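Side-chain contacts in exotoxin type A precursor (allele 1) (Streptococcus pyogenes phage T12, PDB 1FNU), which probably acts as a secreted toxin and superantigen of the staphylococcal and streptococcal toxin family: residues F174-K177 with S181-F184; N109-P114 with D208-Q213; G163-E168 with D185-P190. All coordinates share one frame; numbering follows the deposited sequence.

Contact 1. Residues F174-K177 with S181-F184; sequences FIPK and SFWF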
ATOM      1  N   PHE A 174     -26.299  -9.922  21.221  1.00 28.53           N
ATOM      2  CA  PHE A 174     -27.476 -10.050  20.401  1.00 28.93           C
ATOM      3  C   PHE A 174     -28.134 -11.403  20.745  1.00 29.39           C
ATOM      4  O   PHE A 174     -27.473 -12.459  20.814  1.00 29.23           O
ATOM      5  CB  PHE A 174     -27.076  -9.938  18.935  1.00 28.69           C
ATOM      6  CG  PHE A 174     -26.793  -8.533  18.483  1.00 28.41           C
ATOM      7  CD1 PHE A 174     -27.825  -7.660  18.271  1.00 28.29           C
ATOM      8  CD2 PHE A 174     -25.468  -8.093  18.269  1.00 28.35           C
ATOM      9  CE1 PHE A 174     -27.582  -6.365  17.848  1.00 28.17           C
ATOM     10  CE2 PHE A 174     -25.208  -6.823  17.848  1.00 28.15           C
ATOM     11  CZ  PHE A 174     -26.270  -5.945  17.634  1.00 28.36           C
ATOM     12  N   ILE A 175     -29.441 -11.350  21.000  1.00 30.07           N
ATOM     13  CA  ILE A 175     -30.195 -12.548  21.356  1.00 30.71           C
ATOM     14  C   ILE A 175     -31.355 -12.732  20.359  1.00 31.21           C
ATOM     15  O   ILE A 175     -32.401 -12.094  20.501  1.00 31.24           O
ATOM     16  CB  ILE A 175     -30.734 -12.425  22.773  1.00 30.76           C
ATOM     17  CG1 ILE A 175     -29.637 -11.863  23.697  1.00 30.80           C
ATOM     18  CG2 ILE A 175     -31.120 -13.856  23.300  1.00 30.86           C
ATOM     19  CD1 ILE A 175     -30.215 -11.313  24.902  1.00 30.94           C
ATOM     20  N   PRO A 176     -31.159 -13.584  19.326  1.00 31.76           N
ATOM     21  CA  PRO A 176     -32.135 -13.887  18.265  1.00 32.33           C
ATOM     22  C   PRO A 176     -33.130 -14.928  18.795  1.00 32.88           C
ATOM     23  O   PRO A 176     -32.702 -15.966  19.276  1.00 33.07           O
ATOM     24  CB  PRO A 176     -31.260 -14.487  17.150  1.00 32.22           C
ATOM     25  CG  PRO A 176     -29.827 -14.309  17.646  1.00 32.04           C
ATOM     26  CD  PRO A 176     -29.978 -14.424  19.136  1.00 31.82           C
ATOM     27  N   LYS A 177     -34.432 -14.678  18.692  1.00 33.48           N
ATOM     28  CA  LYS A 177     -35.489 -15.614  19.189  1.00 33.97           C
ATOM     29  C   LYS A 177     -35.054 -17.038  19.308  1.00 34.32           C
ATOM     30  O   LYS A 177     -35.096 -17.653  20.368  1.00 34.50           O
ATOM     31  CB  LYS A 177     -36.667 -15.601  18.233  1.00 33.99           C
ATOM     32  CG  LYS A 177     -36.960 -16.947  17.525  1.00 34.10           C
ATOM     33  CD  LYS A 177     -37.967 -16.791  16.409  1.00 34.24           C
ATOM     34  CE  LYS A 177     -39.239 -16.302  16.927  1.00 34.35           C
ATOM     35  NZ  LYS A 177     -38.997 -15.075  17.722  1.00 34.52           N
ATOM     36  N   SER A 181     -27.053 -16.963  20.650  1.00 31.85           N
ATOM     37  CA  SER A 181     -26.865 -15.532  20.956  1.00 31.00           C
ATOM     38  C   SER A 181     -25.379 -15.256  20.519  1.00 30.28           C
ATOM     39  O   SER A 181     -24.612 -16.213  20.284  1.00 30.32           O
ATOM     40  CB  SER A 181     -27.020 -15.310  22.477  1.00 31.04           C
ATOM     41  OG  SER A 181     -25.947 -15.984  23.187  1.00 31.16           O
ATOM     42  N   PHE A 182     -24.988 -13.983  20.346  1.00 29.42           N
ATOM     43  CA  PHE A 182     -23.583 -13.661  20.012  1.00 28.36           C
ATOM     44  C   PHE A 182     -23.177 -12.265  20.513  1.00 27.74           C
ATOM     45  O   PHE A 182     -24.023 -11.447  20.935  1.00 27.57           O
ATOM     46  CB  PHE A 182     -23.270 -13.857  18.478  1.00 28.32           C
ATOM     47  CG  PHE A 182     -24.162 -13.083  17.559  1.00 28.27           C
ATOM     48  CD1 PHE A 182     -23.890 -11.778  17.222  1.00 28.24           C
ATOM     49  CD2 PHE A 182     -25.353 -13.636  17.130  1.00 28.35           C
ATOM     50  CE1 PHE A 182     -24.794 -11.021  16.480  1.00 28.27           C
ATOM     51  CE2 PHE A 182     -26.299 -12.896  16.378  1.00 28.30           C
ATOM     52  CZ  PHE A 182     -26.021 -11.581  16.052  1.00 28.37           C
ATOM     53  N   TRP A 183     -21.888 -11.953  20.485  1.00 26.83           N
ATOM     54  CA  TRP A 183     -21.599 -10.658  21.014  1.00 26.13           C
ATOM     55  C   TRP A 183     -20.392 -10.082  20.333  1.00 25.44           C
ATOM     56  O   TRP A 183     -19.684 -10.824  19.649  1.00 25.36           O
ATOM     57  CB  TRP A 183     -21.413 -10.725  22.548  1.00 26.22           C
ATOM     58  CG  TRP A 183     -20.415 -11.698  22.964  1.00 26.24           C
ATOM     59  CD1 TRP A 183     -20.613 -12.999  23.332  1.00 26.36           C
ATOM     60  CD2 TRP A 183     -19.004 -11.465  23.051  1.00 26.37           C
ATOM     61  NE1 TRP A 183     -19.403 -13.593  23.655  1.00 26.29           N
ATOM     62  CE2 TRP A 183     -18.402 -12.668  23.486  1.00 26.30           C
ATOM     63  CE3 TRP A 183     -18.183 -10.344  22.805  1.00 26.29           C
ATOM     64  CZ2 TRP A 183     -17.005 -12.791  23.680  1.00 26.38           C
ATOM     65  CZ3 TRP A 183     -16.779 -10.472  23.002  1.00 26.40           C
ATOM     66  CH2 TRP A 183     -16.214 -11.683  23.435  1.00 26.30           C
ATOM     67  N   PHE A 184     -20.236  -8.757  20.445  1.00 24.59           N
ATOM     68  CA  PHE A 184     -19.100  -8.047  19.843  1.00 23.73           C
ATOM     69  C   PHE A 184     -18.405  -7.249  20.969  1.00 23.32           C
ATOM     70  O   PHE A 184     -19.085  -6.596  21.776  1.00 23.23           O
ATOM     71  CB  PHE A 184     -19.555  -7.008  18.793  1.00 23.32           C
ATOM     72  CG  PHE A 184     -20.369  -7.560  17.653  1.00 22.84           C
ATOM     73  CD1 PHE A 184     -20.094  -8.767  17.103  1.00 22.43           C
ATOM     74  CD2 PHE A 184     -21.400  -6.802  17.115  1.00 22.74           C
ATOM     75  CE1 PHE A 184     -20.854  -9.231  16.021  1.00 22.39           C
ATOM     76  CE2 PHE A 184     -22.153  -7.294  16.007  1.00 22.59           C
ATOM     77  CZ  PHE A 184     -21.856  -8.486  15.503  1.00 22.40           C
TER
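F174 lies against F182 and F184 on one face of a sheet, and its side chain meets first one ring and then the other on the way out from the backbone. CB sits over a face of the F182 ring, 3.8 Å from the ring centroid and displaced toward the rim, a CH-pi contact in which F182 CZ and CE1 are the nearest carbons. CG of F174 lies 3.8 Å from CE1 of F182. One atom further, CD2 of F174 still lies 3.5 Å from F182 CE1 but already approaches F184. CE2 of F174 meets F184 CE2 at 3.6 Å, and F184 CD2 lies at the edge of the F174 ring, in its plane. The F174 and F182 planes are inclined by only 29°, yet the rings have slid apart and barely overlap; toward F184 the planes are steeply inclined, at 64°.

The frame for this aromatic cluster is the antiparallel hairpin of strands 169-176 and 182-185, at one margin of the mixed sheet in the beta-grasp domain. F174 and F182 form a hydrogen-bonded pair: the N-H of F174 donates to F182 O (N to O 2.8 Å) and that of F182 to F174 O (N to O 3.0 Å). F182 has CG between its backbone N and carbonyl carbon (chi1 56°), and from there its ring leans toward the partner strand and beneath CB of F174. Nearer the turn, P176 CG touches F182 CE2, and P176 CD rests 3.8 Å from S181 CA. Helix 142-157 covers the cluster, A142 touching all three phenylalanines, while I214, on the neighbouring strand 212-219, also packs on F174.

Contact 2. Residues N109-P114 with D208-Q213; sequences NHLEIP and DNKTSQ. Unlike the reference sequence in segment 208-213: N209 (reference Ser), K210 (reference Asn).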
ATOM      1  N   ASN A 109     -38.231  -6.240   2.303  1.00 34.81           N
ATOM      2  CA  ASN A 109     -37.582  -6.368   3.603  1.00 35.28           C
ATOM      3  C   ASN A 109     -37.823  -5.134   4.410  1.00 35.70           C
ATOM      4  O   ASN A 109     -37.342  -5.021   5.525  1.00 35.66           O
ATOM      5  CB  ASN A 109     -36.092  -6.558   3.458  1.00 35.09           C
ATOM      6  CG  ASN A 109     -35.451  -6.837   4.757  1.00 35.04           C
ATOM      7  OD1 ASN A 109     -35.810  -7.804   5.437  1.00 34.88           O
ATOM      8  ND2 ASN A 109     -34.494  -6.009   5.137  1.00 34.90           N
ATOM      9  N   HIS A 110     -38.606  -4.235   3.815  1.00 36.28           N
ATOM     10  CA  HIS A 110     -38.954  -2.966   4.392  1.00 36.93           C
ATOM     11  C   HIS A 110     -40.208  -3.089   5.305  1.00 37.27           C
ATOM     12  O   HIS A 110     -41.020  -4.045   5.236  1.00 37.30           O
ATOM     13  CB  HIS A 110     -39.142  -1.944   3.255  1.00 37.09           C
ATOM     14  CG  HIS A 110     -39.380  -0.535   3.705  1.00 37.42           C
ATOM     15  ND1 HIS A 110     -38.365   0.396   3.825  1.00 37.61           N
ATOM     16  CD2 HIS A 110     -40.529   0.127   3.994  1.00 37.53           C
ATOM     17  CE1 HIS A 110     -38.880   1.568   4.164  1.00 37.63           C
ATOM     18  NE2 HIS A 110     -40.190   1.432   4.272  1.00 37.65           N
ATOM     19  N   LEU A 111     -40.305  -2.112   6.195  1.00 37.63           N
ATOM     20  CA  LEU A 111     -41.350  -2.018   7.196  1.00 37.99           C
ATOM     21  C   LEU A 111     -42.042  -0.654   7.115  1.00 38.23           C
ATOM     22  O   LEU A 111     -41.349   0.395   7.045  1.00 38.31           O
ATOM     23  CB  LEU A 111     -40.730  -2.166   8.591  1.00 37.88           C
ATOM     24  CG  LEU A 111     -40.348  -3.506   9.208  1.00 37.87           C
ATOM     25  CD1 LEU A 111     -39.492  -3.217  10.454  1.00 37.76           C
ATOM     26  CD2 LEU A 111     -41.590  -4.337   9.503  1.00 37.63           C
ATOM     27  N   GLU A 112     -43.386  -0.653   7.144  1.00 38.53           N
ATOM     28  CA  GLU A 112     -44.123   0.630   7.102  1.00 38.82           C
ATOM     29  C   GLU A 112     -43.619   1.585   8.198  1.00 38.79           C
ATOM     30  O   GLU A 112     -43.241   2.724   7.940  1.00 38.84           O
ATOM     31  CB  GLU A 112     -45.654   0.431   7.293  1.00 39.08           C
ATOM     32  CG  GLU A 112     -46.434  -0.333   6.174  1.00 39.52           C
ATOM     33  CD  GLU A 112     -46.313   0.261   4.716  1.00 39.68           C
ATOM     34  OE1 GLU A 112     -46.430   1.501   4.525  1.00 39.89           O
ATOM     35  OE2 GLU A 112     -46.138  -0.546   3.762  1.00 39.75           O
ATOM     36  N   ILE A 113     -43.631   1.119   9.437  1.00 38.80           N
ATOM     37  CA  ILE A 113     -43.187   1.975  10.537  1.00 38.75           C
ATOM     38  C   ILE A 113     -41.909   1.364  11.113  1.00 38.62           C
ATOM     39  O   ILE A 113     -41.842   0.149  11.289  1.00 38.57           O
ATOM     40  CB  ILE A 113     -44.203   1.954  11.696  1.00 38.77           C
ATOM     41  CG1 ILE A 113     -45.628   1.828  11.159  1.00 38.87           C
ATOM     42  CG2 ILE A 113     -44.026   3.231  12.549  1.00 38.84           C
ATOM     43  CD1 ILE A 113     -46.680   1.469  12.251  1.00 38.70           C
ATOM     44  N   PRO A 114     -40.903   2.187  11.458  1.00 38.56           N
ATOM     45  CA  PRO A 114     -39.649   1.669  12.030  1.00 38.44           C
ATOM     46  C   PRO A 114     -39.894   0.731  13.228  1.00 38.40           C
ATOM     47  O   PRO A 114     -40.755   1.005  14.062  1.00 38.37           O
ATOM     48  CB  PRO A 114     -38.919   2.959  12.448  1.00 38.46           C
ATOM     49  CG  PRO A 114     -39.283   3.904  11.366  1.00 38.54           C
ATOM     50  CD  PRO A 114     -40.820   3.655  11.299  1.00 38.53           C
ATOM     51  N   ASP A 208     -33.882 -11.125  12.787  1.00 28.21           N
ATOM     52  CA  ASP A 208     -35.236 -10.600  12.696  1.00 28.63           C
ATOM     53  C   ASP A 208     -35.388  -9.448  13.710  1.00 29.08           C
ATOM     54  O   ASP A 208     -35.298  -9.666  14.920  1.00 29.11           O
ATOM     55  CB  ASP A 208     -36.088 -11.821  12.996  1.00 28.75           C
ATOM     56  CG  ASP A 208     -37.586 -11.540  13.132  1.00 28.66           C
ATOM     57  OD1 ASP A 208     -37.975 -10.349  13.088  1.00 28.45           O
ATOM     58  OD2 ASP A 208     -38.311 -12.601  13.285  1.00 28.69           O
ATOM     59  N   ASN A 209     -35.618  -8.232  13.266  1.00 29.50           N
ATOM     60  CA  ASN A 209     -35.712  -7.210  14.277  1.00 30.18           C
ATOM     61  C   ASN A 209     -36.929  -7.192  15.181  1.00 30.52           C
ATOM     62  O   ASN A 209     -36.898  -6.485  16.186  1.00 30.59           O
ATOM     63  CB  ASN A 209     -35.568  -5.840  13.668  1.00 30.35           C
ATOM     64  CG  ASN A 209     -36.512  -5.625  12.604  1.00 30.61           C
ATOM     65  OD1 ASN A 209     -36.912  -6.560  11.986  1.00 31.01           O
ATOM     66  ND2 ASN A 209     -36.865  -4.386  12.330  1.00 30.86           N
ATOM     67  N   LYS A 210     -37.977  -7.960  14.864  1.00 30.88           N
ATOM     68  CA  LYS A 210     -39.170  -7.951  15.701  1.00 31.27           C
ATOM     69  C   LYS A 210     -38.863  -8.826  16.883  1.00 31.43           C
ATOM     70  O   LYS A 210     -39.292  -8.539  17.987  1.00 31.70           O
ATOM     71  CB  LYS A 210     -40.406  -8.565  14.980  1.00 31.48           C
ATOM     72  CG  LYS A 210     -41.798  -8.225  15.652  1.00 31.68           C
ATOM     73  CD  LYS A 210     -42.096  -6.738  15.437  1.00 31.91           C
ATOM     74  CE  LYS A 210     -42.156  -6.401  13.889  1.00 32.07           C
ATOM     75  NZ  LYS A 210     -42.094  -4.925  13.403  1.00 32.23           N
ATOM     76  N   THR A 211     -38.116  -9.892  16.675  1.00 31.53           N
ATOM     77  CA  THR A 211     -37.845 -10.795  17.794  1.00 31.65           C
ATOM     78  C   THR A 211     -36.430 -10.980  18.329  1.00 31.60           C
ATOM     79  O   THR A 211     -36.124 -12.008  18.960  1.00 31.72           O
ATOM     80  CB  THR A 211     -38.367 -12.192  17.497  1.00 31.61           C
ATOM     81  OG1 THR A 211     -37.544 -12.814  16.491  1.00 31.80           O
ATOM     82  CG2 THR A 211     -39.824 -12.099  17.044  1.00 31.57           C
ATOM     83  N   SER A 212     -35.572  -9.993  18.142  1.00 31.58           N
ATOM     84  CA  SER A 212     -34.214 -10.133  18.658  1.00 31.33           C
ATOM     85  C   SER A 212     -33.999  -9.088  19.770  1.00 31.27           C
ATOM     86  O   SER A 212     -34.489  -7.980  19.687  1.00 31.19           O
ATOM     87  CB  SER A 212     -33.222  -9.932  17.502  1.00 31.31           C
ATOM     88  OG  SER A 212     -33.338 -10.934  16.516  1.00 31.28           O
ATOM     89  N   GLN A 213     -33.299  -9.450  20.832  1.00 31.16           N
ATOM     90  CA  GLN A 213     -33.032  -8.475  21.911  1.00 31.18           C
ATOM     91  C   GLN A 213     -31.547  -7.986  22.000  1.00 31.02           C
ATOM     92  O   GLN A 213     -30.603  -8.771  21.787  1.00 30.80           O
ATOM     93  CB  GLN A 213     -33.443  -9.076  23.238  1.00 31.32           C
ATOM     94  CG  GLN A 213     -34.838  -8.743  23.607  1.00 31.82           C
ATOM     95  CD  GLN A 213     -35.308  -9.658  24.723  1.00 32.20           C
ATOM     96  OE1 GLN A 213     -36.217 -10.509  24.531  1.00 32.42           O
ATOM     97  NE2 GLN A 213     -34.659  -9.535  25.898  1.00 32.31           N
TER
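L111, just before the chain turns a corner at 112-113, reaches across to N209 and K210 in the turn that leads from strand 206-208 into strand 212-219 of the beta-grasp domain. No hydrogen bond links the two segments; the contact is small and is carried by the two methyls of the leucine. In the second segment, D208 takes no direct part but shapes the turn: its OD1 accepts the backbone N of K210 at 3.0 Å, an Asx turn, the donor lying above the carboxylate plane. N209 follows, a buried residue whose side chain approaches L111 from the opposite direction, its terminal amide beside CD1. T135 and V140 also pack against N209. The exposed K210 bends at chi2 (70°) and again at chi3 (60°), which carries its ammonium nitrogen toward the other methyl. Beyond T211, the hydroxyl of S212 closes the turn by donating from OG to D208 O at 2.8 Å, from above the carbonyl plane. The two branches of L111 are thus divided between neighbouring residues, CD1 going to the N209 amide and CD2 lying 4.0 Å from K210 NZ.

Contact 3. Residues G163-E168 with D185-P190; sequences GPSKYE and DFFPEP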
ATOM      1  N   GLY A 163      -9.871  10.250  22.315  1.00 23.38           N
ATOM      2  CA  GLY A 163      -9.041  10.044  23.483  1.00 23.71           C
ATOM      3  C   GLY A 163      -9.516   8.791  24.200  1.00 23.95           C
ATOM      4  O   GLY A 163     -10.038   7.907  23.535  1.00 23.95           O
ATOM      5  N   PRO A 164      -9.479   8.677  25.544  1.00 24.20           N
ATOM      6  CA  PRO A 164      -9.934   7.379  26.014  1.00 24.35           C
ATOM      7  C   PRO A 164     -11.418   7.344  26.259  1.00 24.52           C
ATOM      8  O   PRO A 164     -12.100   8.342  26.054  1.00 24.40           O
ATOM      9  CB  PRO A 164      -9.073   7.159  27.237  1.00 24.39           C
ATOM     10  CG  PRO A 164      -9.009   8.547  27.838  1.00 24.42           C
ATOM     11  CD  PRO A 164      -9.351   9.551  26.709  1.00 24.27           C
ATOM     12  N   SER A 165     -11.913   6.168  26.607  1.00 24.82           N
ATOM     13  CA  SER A 165     -13.348   5.965  26.851  1.00 25.15           C
ATOM     14  C   SER A 165     -13.619   6.051  28.330  1.00 25.50           C
ATOM     15  O   SER A 165     -12.740   5.807  29.095  1.00 25.56           O
ATOM     16  CB  SER A 165     -13.755   4.548  26.405  1.00 25.25           C
ATOM     17  OG  SER A 165     -15.041   4.148  26.925  1.00 25.39           O
ATOM     18  N   LYS A 166     -14.845   6.387  28.741  1.00 25.92           N
ATOM     19  CA  LYS A 166     -15.187   6.382  30.188  1.00 26.35           C
ATOM     20  C   LYS A 166     -15.237   4.899  30.708  1.00 26.40           C
ATOM     21  O   LYS A 166     -15.099   4.618  31.931  1.00 26.60           O
ATOM     22  CB  LYS A 166     -16.566   7.085  30.368  1.00 26.53           C
ATOM     23  CG  LYS A 166     -17.126   7.117  31.766  1.00 26.91           C
ATOM     24  CD  LYS A 166     -18.306   8.054  31.701  1.00 27.21           C
ATOM     25  CE  LYS A 166     -19.361   7.811  32.790  1.00 27.23           C
ATOM     26  NZ  LYS A 166     -20.262   9.000  32.734  1.00 27.54           N
ATOM     27  N   TYR A 167     -15.376   3.940  29.791  1.00 26.30           N
ATOM     28  CA  TYR A 167     -15.482   2.527  30.161  1.00 26.22           C
ATOM     29  C   TYR A 167     -14.220   1.718  29.957  1.00 26.21           C
ATOM     30  O   TYR A 167     -13.460   1.975  29.029  1.00 26.35           O
ATOM     31  CB  TYR A 167     -16.641   1.894  29.385  1.00 26.16           C
ATOM     32  CG  TYR A 167     -17.890   2.680  29.632  1.00 26.22           C
ATOM     33  CD1 TYR A 167     -18.447   2.735  30.909  1.00 26.28           C
ATOM     34  CD2 TYR A 167     -18.389   3.547  28.663  1.00 26.35           C
ATOM     35  CE1 TYR A 167     -19.473   3.662  31.224  1.00 26.28           C
ATOM     36  CE2 TYR A 167     -19.419   4.493  28.966  1.00 26.24           C
ATOM     37  CZ  TYR A 167     -19.922   4.523  30.252  1.00 26.27           C
ATOM     38  OH  TYR A 167     -20.799   5.483  30.586  1.00 26.48           O
ATOM     39  N   GLU A 168     -14.012   0.733  30.822  1.00 26.09           N
ATOM     40  CA  GLU A 168     -12.844  -0.130  30.741  1.00 25.92           C
ATOM     41  C   GLU A 168     -13.155  -1.302  29.815  1.00 25.83           C
ATOM     42  O   GLU A 168     -12.340  -1.706  29.011  1.00 25.48           O
ATOM     43  CB  GLU A 168     -12.477  -0.611  32.168  1.00 26.06           C
ATOM     44  CG  GLU A 168     -11.236  -1.490  32.268  1.00 26.32           C
ATOM     45  CD  GLU A 168      -9.947  -0.794  31.852  1.00 26.54           C
ATOM     46  OE1 GLU A 168      -9.928   0.393  31.429  1.00 26.62           O
ATOM     47  OE2 GLU A 168      -8.907  -1.463  31.941  1.00 26.89           O
ATOM     48  N   ASP A 185     -17.064  -7.306  21.009  1.00 22.82           N
ATOM     49  CA  ASP A 185     -16.245  -6.526  21.954  1.00 22.28           C
ATOM     50  C   ASP A 185     -16.198  -5.041  21.505  1.00 21.97           C
ATOM     51  O   ASP A 185     -15.810  -4.758  20.363  1.00 21.88           O
ATOM     52  CB  ASP A 185     -14.829  -7.074  21.966  1.00 22.36           C
ATOM     53  CG  ASP A 185     -14.098  -6.667  23.179  1.00 22.37           C
ATOM     54  OD1 ASP A 185     -14.354  -5.503  23.606  1.00 22.52           O
ATOM     55  OD2 ASP A 185     -13.294  -7.473  23.695  1.00 22.41           O
ATOM     56  N   PHE A 186     -16.621  -4.107  22.352  1.00 21.61           N
ATOM     57  CA  PHE A 186     -16.563  -2.703  21.988  1.00 21.32           C
ATOM     58  C   PHE A 186     -15.128  -2.213  21.803  1.00 21.02           C
ATOM     59  O   PHE A 186     -14.916  -1.168  21.225  1.00 20.97           O
ATOM     60  CB  PHE A 186     -17.246  -1.786  23.010  1.00 21.37           C
ATOM     61  CG  PHE A 186     -18.778  -1.814  22.985  1.00 21.59           C
ATOM     62  CD1 PHE A 186     -19.479  -2.364  21.924  1.00 21.68           C
ATOM     63  CD2 PHE A 186     -19.502  -1.162  23.979  1.00 21.72           C
ATOM     64  CE1 PHE A 186     -20.866  -2.272  21.815  1.00 21.61           C
ATOM     65  CE2 PHE A 186     -20.933  -1.049  23.894  1.00 21.90           C
ATOM     66  CZ  PHE A 186     -21.612  -1.617  22.790  1.00 21.73           C
ATOM     67  N   PHE A 187     -14.161  -2.975  22.293  1.00 20.78           N
ATOM     68  CA  PHE A 187     -12.776  -2.557  22.226  1.00 20.67           C
ATOM     69  C   PHE A 187     -11.854  -3.506  21.474  1.00 20.52           C
ATOM     70  O   PHE A 187     -11.964  -4.720  21.578  1.00 20.61           O
ATOM     71  CB  PHE A 187     -12.241  -2.325  23.669  1.00 20.52           C
ATOM     72  CG  PHE A 187     -12.980  -1.265  24.410  1.00 20.58           C
ATOM     73  CD1 PHE A 187     -12.910   0.062  24.011  1.00 20.59           C
ATOM     74  CD2 PHE A 187     -13.798  -1.582  25.457  1.00 20.60           C
ATOM     75  CE1 PHE A 187     -13.675   1.097  24.648  1.00 20.71           C
ATOM     76  CE2 PHE A 187     -14.585  -0.550  26.121  1.00 20.70           C
ATOM     77  CZ  PHE A 187     -14.518   0.773  25.706  1.00 20.66           C
ATOM     78  N   PRO A 188     -10.893  -2.935  20.705  1.00 20.40           N
ATOM     79  CA  PRO A 188      -9.912  -3.661  19.915  1.00 20.22           C
ATOM     80  C   PRO A 188      -8.745  -4.151  20.780  1.00 20.20           C
ATOM     81  O   PRO A 188      -8.648  -3.778  21.955  1.00 20.04           O
ATOM     82  CB  PRO A 188      -9.410  -2.567  18.947  1.00 20.25           C
ATOM     83  CG  PRO A 188      -9.299  -1.391  19.857  1.00 20.07           C
ATOM     84  CD  PRO A 188     -10.746  -1.476  20.462  1.00 20.29           C
ATOM     85  N   GLU A 189      -7.838  -4.945  20.176  1.00 20.21           N
ATOM     86  CA  GLU A 189      -6.598  -5.332  20.853  1.00 20.23           C
ATOM     87  C   GLU A 189      -5.773  -3.994  20.985  1.00 20.04           C
ATOM     88  O   GLU A 189      -6.090  -2.972  20.322  1.00 19.90           O
ATOM     89  CB  GLU A 189      -5.807  -6.409  20.091  1.00 20.71           C
ATOM     90  CG  GLU A 189      -5.524  -6.119  18.678  1.00 21.35           C
ATOM     91  CD  GLU A 189      -4.593  -7.140  18.066  1.00 21.81           C
ATOM     92  OE1 GLU A 189      -4.457  -8.286  18.597  1.00 21.79           O
ATOM     93  OE2 GLU A 189      -3.984  -6.762  17.040  1.00 22.43           O
ATOM     94  N   PRO A 190      -4.696  -3.991  21.818  1.00 19.77           N
ATOM     95  CA  PRO A 190      -3.902  -2.781  22.033  1.00 19.62           C
ATOM     96  C   PRO A 190      -3.374  -2.035  20.817  1.00 19.42           C
ATOM     97  O   PRO A 190      -3.582  -0.843  20.704  1.00 19.51           O
ATOM     98  CB  PRO A 190      -2.842  -3.283  23.030  1.00 19.74           C
ATOM     99  CG  PRO A 190      -3.573  -4.339  23.788  1.00 19.73           C
ATOM    100  CD  PRO A 190      -4.096  -5.099  22.570  1.00 19.78           C
TER
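F187 turns its ring toward S165 and the backbone carbonyls of Y167 and E168. S165 OG comes to the ring edge, near its plane, and lies 3.6 Å from F187 CZ; S165 CB is about equally near F187 CE1 and CZ. Y167 O approaches F187 CZ obliquely, at 3.7 Å, and E168 O the CE2-CD2 side of the ring, 3.8 Å from F187 CE2. Y167 adds its CB, 4.4 Å from F187 CZ, while its ring leads away and its OH hydrogen-bonds to K157 O.

Behind these contacts, each loop braces its own backbone. With OG anti to the backbone N (chi1 165°), S165 accepts the N-H of Y167, N to OG 2.9 Å, and the same hydroxyl is also hydrogen-bonded to L159 O. In the other loop, D185 OD1 takes the N-H of F187, N to OD1 2.9 Å, from above the carboxylate plane, so the backbone that carries the ring is held by the residue two before it. Further out, the N-terminal segment joins both loops: S12 OG hydrogen-bonds to Y167 O, and H10 ND1 to F187 O. The pairing is thus of an ST turn with an Asx turn, in the loops that flank the strand 169-176 and 182-185 hairpin of the beta-grasp domain.

Overall arrangement
From the N terminus, the chain first reaches 109-114, whose partner, 208-213, comes 94 residues later; contact 2 therefore closes the longest loop, bringing strand 110-123 near its corner to the turn between strands 206-208 and 212-219, and both other contacts fall within it. Inside that span, contact 3 joins the loop after helix 142-157 to the one after strand 182-185, and contact 1, the tightest closure, pairs the two strands in between. The three are concentric and none cross. Contacts 1 and 3 adjoin in sequence at 184-185, whereas contacts 1 and 2 meet in space, I175 O lying close to Q213 N. Contacts 2 and 3, centres about 30 Å apart, lie on opposite sides of the chain's centre.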